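Local coordinates for protein Two-component system sensor histidine kinase (Bacteroides thetaiotaomicron, PDB 3VA6) that probably passes phosphate from ATP to a histidine in a two-component signalling system, this chain being its extracellular beta-propeller and beta-sandwich part, at residues Q11-Y16 against I300-Y305; K607-Y612 against S622-E627. All blocks are in the same frame, centred on the assembly; numbering follows the deposited sequence.

Each of the two interactions lies in the blade that closes one of the chain's two beta-propellers. Interaction 1 comes first along the chain and pairs strand 13-15, from the start of the chain, with strand 299-303, joining the two ends of the first propeller. The chain then passes directly to strand 310-313, which forms the edge of the second propeller's closing blade next to strand 618-623. Interaction 2 is local within that blade, in the hairpin of strands 610-615 and 618-623, just before the C-terminal beta-sandwich. The contacts belong to separate rings. The centres of interaction 1 and interaction 2 are 29 Å apart and their nearest atoms about 13 Å apart, without touching.

Interaction 1 of 2, residues Q11-Y16 against I300-Y305; sequences QFDNIY and ISLSRY
Asn14 and Ser301 form a non-hydrogen-bonded pair of two antiparallel strands, and their side chains rise from the same face of the sheet. The hydroxyl OG of Ser301 donates to OD1 of Asn14 at 2.6 Å, reaching it 28° out of the amide's carbonyl plane. Asn14 holds CG beside its own backbone N (chi1 -63°), which brings OD1 over to the serine. Beyond the pair, Asn14 ND2 bonds the carbonyl of Ser275 and Ser301 OG accepts the backbone N-H of Thr277. With an alanine here in place of Asn14, the Ser301 hydroxyl is likely to lose this acceptor and the Ser275 carbonyl this donor. Phe12 brings its ring obliquely against the serines, CD2 4.0 Å from Ser301 CB and CE2 3.9 Å from Ser303 CB, with Leu302 O near the plane at its edge. On the face opposite Asn14, Ile15 and Ile300 meet CB to CB at 4.1 Å and pack on Trp293; there too the side chains of Asp13 and Leu302 lie side by side, pointing the same way. Arg304 NH2 comes to 3.5 Å from Asp13 CB, but its salt bridge is to Asp686. Paired backbone bonds join Asp13 to Leu302 and Ile15 to Ile300; Asp13 N meets Leu302 O at 3.0 Å. An N-terminal strand supplying the outer edge of the last blade is the velcro closure of a beta-propeller.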
loop_
_atom_site.group_PDB
_atom_site.type_symbol
_atom_site.label_atom_id
_atom_site.label_comp_id
_atom_site.label_asym_id
_atom_site.label_seq_id
_atom_site.Cartn_x
_atom_site.Cartn_y
_atom_site.Cartn_z
ATOM N N GLN A 11 13.647 -18.050 -7.015
ATOM C CA GLN A 11 14.512 -18.022 -5.818
ATOM C C GLN A 11 13.715 -17.724 -4.547
ATOM O O GLN A 11 12.706 -17.055 -4.593
ATOM C CB GLN A 11 15.592 -16.953 -5.973
ATOM C CG GLN A 11 16.230 -16.939 -7.358
ATOM C CD GLN A 11 17.636 -16.361 -7.385
ATOM O OE1 GLN A 11 18.103 -15.788 -6.388
ATOM N NE2 GLN A 11 18.324 -16.513 -8.528
ATOM N N PHE A 12 14.191 -18.220 -3.409
ATOM C CA PHE A 12 13.492 -18.050 -2.129
ATOM C C PHE A 12 14.456 -17.708 -1.014
ATOM O O PHE A 12 15.660 -17.947 -1.123
ATOM C CB PHE A 12 12.751 -19.334 -1.756
ATOM C CG PHE A 12 11.742 -19.751 -2.779
ATOM C CD1 PHE A 12 12.113 -20.550 -3.854
ATOM C CD2 PHE A 12 10.428 -19.316 -2.692
ATOM C CE1 PHE A 12 11.196 -20.916 -4.816
ATOM C CE2 PHE A 12 9.498 -19.687 -3.656
ATOM C CZ PHE A 12 9.887 -20.484 -4.723
ATOM N N ASP A 13 13.936 -17.131 0.059
ATOM C CA ASP A 13 14.751 -16.940 1.236
ATOM C C ASP A 13 14.154 -17.876 2.295
ATOM O O ASP A 13 13.003 -17.754 2.715
ATOM C CB ASP A 13 14.941 -15.417 1.540
ATOM C CG ASP A 13 14.349 -14.967 2.858
ATOM O OD1 ASP A 13 15.119 -14.565 3.781
ATOM O OD2 ASP A 13 13.105 -14.980 2.964
ATOM N N ASN A 14 14.933 -18.900 2.614
ATOM C CA ASN A 14 14.497 -20.035 3.437
ATOM C C ASN A 14 14.783 -19.865 4.934
ATOM O O ASN A 14 15.868 -19.427 5.332
ATOM C CB ASN A 14 15.145 -21.303 2.904
ATOM C CG ASN A 14 14.705 -21.611 1.489
ATOM O OD1 ASN A 14 13.527 -21.445 1.133
ATOM N ND2 ASN A 14 15.648 -22.023 0.662
ATOM N N ILE A 15 13.775 -20.211 5.738
ATOM C CA ILE A 15 13.728 -19.910 7.168
ATOM C C ILE A 15 13.406 -21.194 7.915
ATOM O O ILE A 15 12.508 -21.945 7.521
ATOM C CB ILE A 15 12.633 -18.858 7.469
ATOM C CG1 ILE A 15 12.878 -17.589 6.641
ATOM C CG2 ILE A 15 12.575 -18.539 8.953
ATOM C CD1 ILE A 15 11.785 -16.545 6.709
ATOM N N TYR A 16 14.145 -21.454 8.987
ATOM C CA TYR A 16 14.034 -22.723 9.712
ATOM C C TYR A 16 13.812 -22.490 11.212
ATOM O O TYR A 16 14.239 -21.492 11.781
ATOM C CB TYR A 16 15.260 -23.575 9.450
ATOM C CG TYR A 16 15.451 -23.910 7.984
ATOM C CD1 TYR A 16 16.406 -23.265 7.218
ATOM C CD2 TYR A 16 14.673 -24.875 7.365
ATOM C CE1 TYR A 16 16.587 -23.570 5.876
ATOM C CE2 TYR A 16 14.837 -25.184 6.024
ATOM C CZ TYR A 16 15.800 -24.527 5.279
ATOM O OH TYR A 16 15.971 -24.848 3.941
ATOM N N ILE A 300 10.350 -23.128 5.936
ATOM C CA ILE A 300 9.575 -22.067 5.320
ATOM C C ILE A 300 10.342 -21.512 4.126
ATOM O O ILE A 300 11.566 -21.348 4.175
ATOM C CB ILE A 300 9.296 -20.932 6.317
ATOM C CG1 ILE A 300 8.234 -21.337 7.340
ATOM C CG2 ILE A 300 8.803 -19.703 5.578
ATOM C CD1 ILE A 300 8.183 -20.415 8.545
ATOM N N SER A 301 9.628 -21.265 3.038
ATOM C CA SER A 301 10.208 -20.620 1.869
ATOM C C SER A 301 9.440 -19.343 1.659
ATOM O O SER A 301 8.237 -19.378 1.398
ATOM C CB SER A 301 10.107 -21.510 0.626
ATOM O OG SER A 301 11.213 -22.392 0.522
ATOM N N LEU A 302 10.139 -18.218 1.795
ATOM C CA LEU A 302 9.556 -16.895 1.580
ATOM C C LEU A 302 9.867 -16.421 0.172
ATOM O O LEU A 302 11.043 -16.345 -0.217
ATOM C CB LEU A 302 10.127 -15.887 2.590
ATOM C CG LEU A 302 9.827 -14.396 2.429
ATOM C CD1 LEU A 302 8.345 -14.105 2.612
ATOM C CD2 LEU A 302 10.664 -13.639 3.442
ATOM N N SER A 303 8.817 -16.090 -0.583
ATOM C CA SER A 303 8.996 -15.424 -1.858
ATOM C C SER A 303 8.599 -13.969 -1.724
ATOM O O SER A 303 7.437 -13.647 -1.529
ATOM C CB SER A 303 8.190 -16.091 -2.968
ATOM O OG SER A 303 8.577 -15.538 -4.223
ATOM N N ARG A 304 9.587 -13.095 -1.810
ATOM C CA ARG A 304 9.355 -11.675 -1.647
ATOM C C ARG A 304 8.651 -11.139 -2.860
ATOM O O ARG A 304 9.032 -11.475 -3.980
ATOM C CB ARG A 304 10.667 -10.908 -1.458
ATOM C CG ARG A 304 11.419 -11.283 -0.198
ATOM C CD ARG A 304 12.689 -10.453 -0.061
ATOM N NE ARG A 304 13.801 -11.347 0.206
ATOM C CZ ARG A 304 14.714 -11.702 -0.706
ATOM N NH1 ARG A 304 14.691 -11.178 -1.945
ATOM N NH2 ARG A 304 15.685 -12.576 -0.381
ATOM N N TYR A 305 7.605 -10.341 -2.614
ATOM C CA TYR A 305 7.003 -9.468 -3.623
ATOM C C TYR A 305 7.857 -8.244 -3.835
ATOM O O TYR A 305 8.459 -7.723 -2.894
ATOM C CB TYR A 305 5.608 -9.006 -3.206
ATOM C CG TYR A 305 4.799 -8.553 -4.384
ATOM C CD1 TYR A 305 4.434 -9.476 -5.376
ATOM C CD2 TYR A 305 4.421 -7.208 -4.547
ATOM C CE1 TYR A 305 3.706 -9.086 -6.491
ATOM C CE2 TYR A 305 3.691 -6.798 -5.667
ATOM C CZ TYR A 305 3.328 -7.736 -6.639
ATOM O OH TYR A 305 2.616 -7.400 -7.773
#

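Interaction 2 of 2, residues K607-Y612 against S622-E627; sequences KEDCVY and SHSNLE
Ser624 sets its hydroxyl over the carboxylate of Asp609, and OG of Ser624 donates to OD1 of Asp609 at 2.7 Å from well above the carboxylate plane (61° out of it). The two first torsions bring the groups together: in Asp609 CG lies opposite the backbone N (chi1 -171°), whereas in Ser624 OG sits beside its own N (chi1 -58°). The same OD1 has a long, weak ion pair with Lys568, which would probably add a little positive charge near the carboxylate. Behind this bond, Asp609 and Cys610 form a G1 beta bulge opposite Asp605, with Asp609 in the left-handed helical region of the backbone. Val611 comes next and is tied to Ser622 by two backbone bonds, Val611 N to Ser622 O at 2.8 Å and, in return, Ser622 N to Val611 O at 3.2 Å. The side chains of this pair share a face of the sheet, Val611 CB standing 4.2 Å from Ser622 OG. Cys610 CA approaches the Ser622 carbonyl O at 3.4 Å. The imidazole of His623 presents an edge to the chain, CD2 being 3.9 Å from Asp609 O, and both His623 and Cys610 touch Tyr630. Strand 601-605 flanks the hairpin beside strand 610-615 and strand 310-313 does so beside strand 618-623, while Trp572 of strand 570-575, in the preceding blade, packs against Val611 and Ser622.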
loop_
_atom_site.group_PDB
_atom_site.type_symbol
_atom_site.label_atom_id
_atom_site.label_comp_id
_atom_site.label_asym_id
_atom_site.label_seq_id
_atom_site.Cartn_x
_atom_site.Cartn_y
_atom_site.Cartn_z
ATOM N N LYS A 607 12.630 18.342 -2.078
ATOM C CA LYS A 607 13.052 18.326 -0.670
ATOM C C LYS A 607 13.169 16.872 -0.198
ATOM O O LYS A 607 14.222 16.467 0.284
ATOM C CB LYS A 607 12.093 19.155 0.221
ATOM C CG LYS A 607 11.578 20.443 -0.445
ATOM C CD LYS A 607 11.284 21.612 0.523
ATOM C CE LYS A 607 9.798 21.786 0.876
ATOM N NZ LYS A 607 8.821 21.749 -0.281
ATOM N N GLU A 608 12.116 16.074 -0.395
ATOM C CA GLU A 608 12.143 14.637 -0.058
ATOM C C GLU A 608 12.598 13.778 -1.240
ATOM O O GLU A 608 12.409 12.565 -1.206
ATOM C CB GLU A 608 10.769 14.103 0.386
ATOM C CG GLU A 608 9.869 15.045 1.187
ATOM C CD GLU A 608 10.271 15.205 2.635
ATOM O OE1 GLU A 608 11.295 14.605 3.048
ATOM O OE2 GLU A 608 9.542 15.937 3.357
ATOM N N ASP A 609 13.189 14.389 -2.268
ATOM C CA ASP A 609 13.760 13.665 -3.418
ATOM C C ASP A 609 12.885 12.501 -3.927
ATOM O O ASP A 609 13.323 11.347 -4.004
ATOM C CB ASP A 609 15.173 13.158 -3.080
ATOM C CG ASP A 609 15.900 12.589 -4.294
ATOM O OD1 ASP A 609 15.873 13.243 -5.369
ATOM O OD2 ASP A 609 16.490 11.486 -4.173
ATOM N N CYS A 610 11.645 12.819 -4.275
ATOM C CA CYS A 610 10.712 11.805 -4.745
ATOM C C CYS A 610 9.663 12.431 -5.662
ATOM O O CYS A 610 9.555 13.639 -5.748
ATOM C CB CYS A 610 10.051 11.110 -3.548
ATOM S SG CYS A 610 9.000 12.197 -2.550
ATOM N N VAL A 611 8.903 11.585 -6.342
ATOM C CA VAL A 611 7.978 12.010 -7.372
ATOM C C VAL A 611 6.605 11.404 -7.095
ATOM O O VAL A 611 6.472 10.188 -7.001
ATOM C CB VAL A 611 8.477 11.521 -8.752
ATOM C CG1 VAL A 611 7.543 11.950 -9.865
ATOM C CG2 VAL A 611 9.901 11.990 -9.017
ATOM N N TYR A 612 5.579 12.242 -6.983
ATOM C CA TYR A 612 4.221 11.749 -6.804
ATOM C C TYR A 612 3.528 11.582 -8.169
ATOM O O TYR A 612 3.614 12.449 -9.036
ATOM C CB TYR A 612 3.451 12.658 -5.852
ATOM C CG TYR A 612 4.153 12.822 -4.513
ATOM C CD1 TYR A 612 3.924 11.941 -3.456
ATOM C CD2 TYR A 612 5.051 13.864 -4.307
ATOM C CE1 TYR A 612 4.577 12.103 -2.234
ATOM C CE2 TYR A 612 5.709 14.022 -3.101
ATOM C CZ TYR A 612 5.477 13.146 -2.073
ATOM O OH TYR A 612 6.155 13.365 -0.900
ATOM N N SER A 622 7.718 7.343 -6.069
ATOM C CA SER A 622 8.981 6.750 -6.484
ATOM C C SER A 622 10.129 7.747 -6.337
ATOM O O SER A 622 9.915 8.945 -6.405
ATOM C CB SER A 622 8.899 6.282 -7.929
ATOM O OG SER A 622 9.034 7.372 -8.814
ATOM N N HIS A 623 11.340 7.244 -6.126
ATOM C CA HIS A 623 12.510 8.100 -5.981
ATOM C C HIS A 623 12.798 8.747 -7.300
ATOM O O HIS A 623 12.272 8.336 -8.326
ATOM C CB HIS A 623 13.714 7.301 -5.464
ATOM C CG HIS A 623 13.612 6.897 -3.989
ATOM N ND1 HIS A 623 13.406 5.621 -3.588
ATOM C CD2 HIS A 623 13.715 7.662 -2.815
ATOM C CE1 HIS A 623 13.371 5.575 -2.230
ATOM N NE2 HIS A 623 13.560 6.822 -1.765
ATOM N N SER A 624 13.622 9.788 -7.276
ATOM C CA SER A 624 13.927 10.558 -8.476
ATOM C C SER A 624 14.710 9.725 -9.448
ATOM O O SER A 624 14.682 9.964 -10.658
ATOM C CB SER A 624 14.724 11.813 -8.128
ATOM O OG SER A 624 13.986 12.622 -7.198
ATOM N N ASN A 625 15.414 8.739 -8.911
ATOM C CA ASN A 625 15.989 7.726 -9.735
ATOM C C ASN A 625 15.208 6.446 -9.508
ATOM O O ASN A 625 15.403 5.780 -8.493
ATOM C CB ASN A 625 17.459 7.560 -9.429
ATOM C CG ASN A 625 18.262 7.313 -10.672
ATOM O OD1 ASN A 625 17.809 6.619 -11.576
ATOM N ND2 ASN A 625 19.451 7.895 -10.739
ATOM N N LEU A 626 14.312 6.121 -10.445
ATOM C CA LEU A 626 13.379 4.980 -10.293
ATOM C C LEU A 626 14.126 3.628 -10.279
ATOM O O LEU A 626 13.616 2.598 -10.734
ATOM C CB LEU A 626 12.290 4.987 -11.396
ATOM C CG LEU A 626 10.841 4.582 -11.046
ATOM C CD1 LEU A 626 9.929 4.498 -12.276
ATOM C CD2 LEU A 626 10.782 3.275 -10.259
ATOM N N GLU A 627 15.333 3.641 -9.732
ATOM C CA GLU A 627 16.145 2.466 -9.645
ATOM C C GLU A 627 16.649 2.349 -8.197
ATOM O O GLU A 627 17.786 2.745 -7.919
ATOM C CB GLU A 627 17.275 2.613 -10.674
ATOM C CG GLU A 627 16.800 2.327 -12.099
ATOM C CD GLU A 627 17.927 2.228 -13.115
ATOM O OE1 GLU A 627 18.621 1.186 -13.169
ATOM O OE2 GLU A 627 18.097 3.201 -13.878
#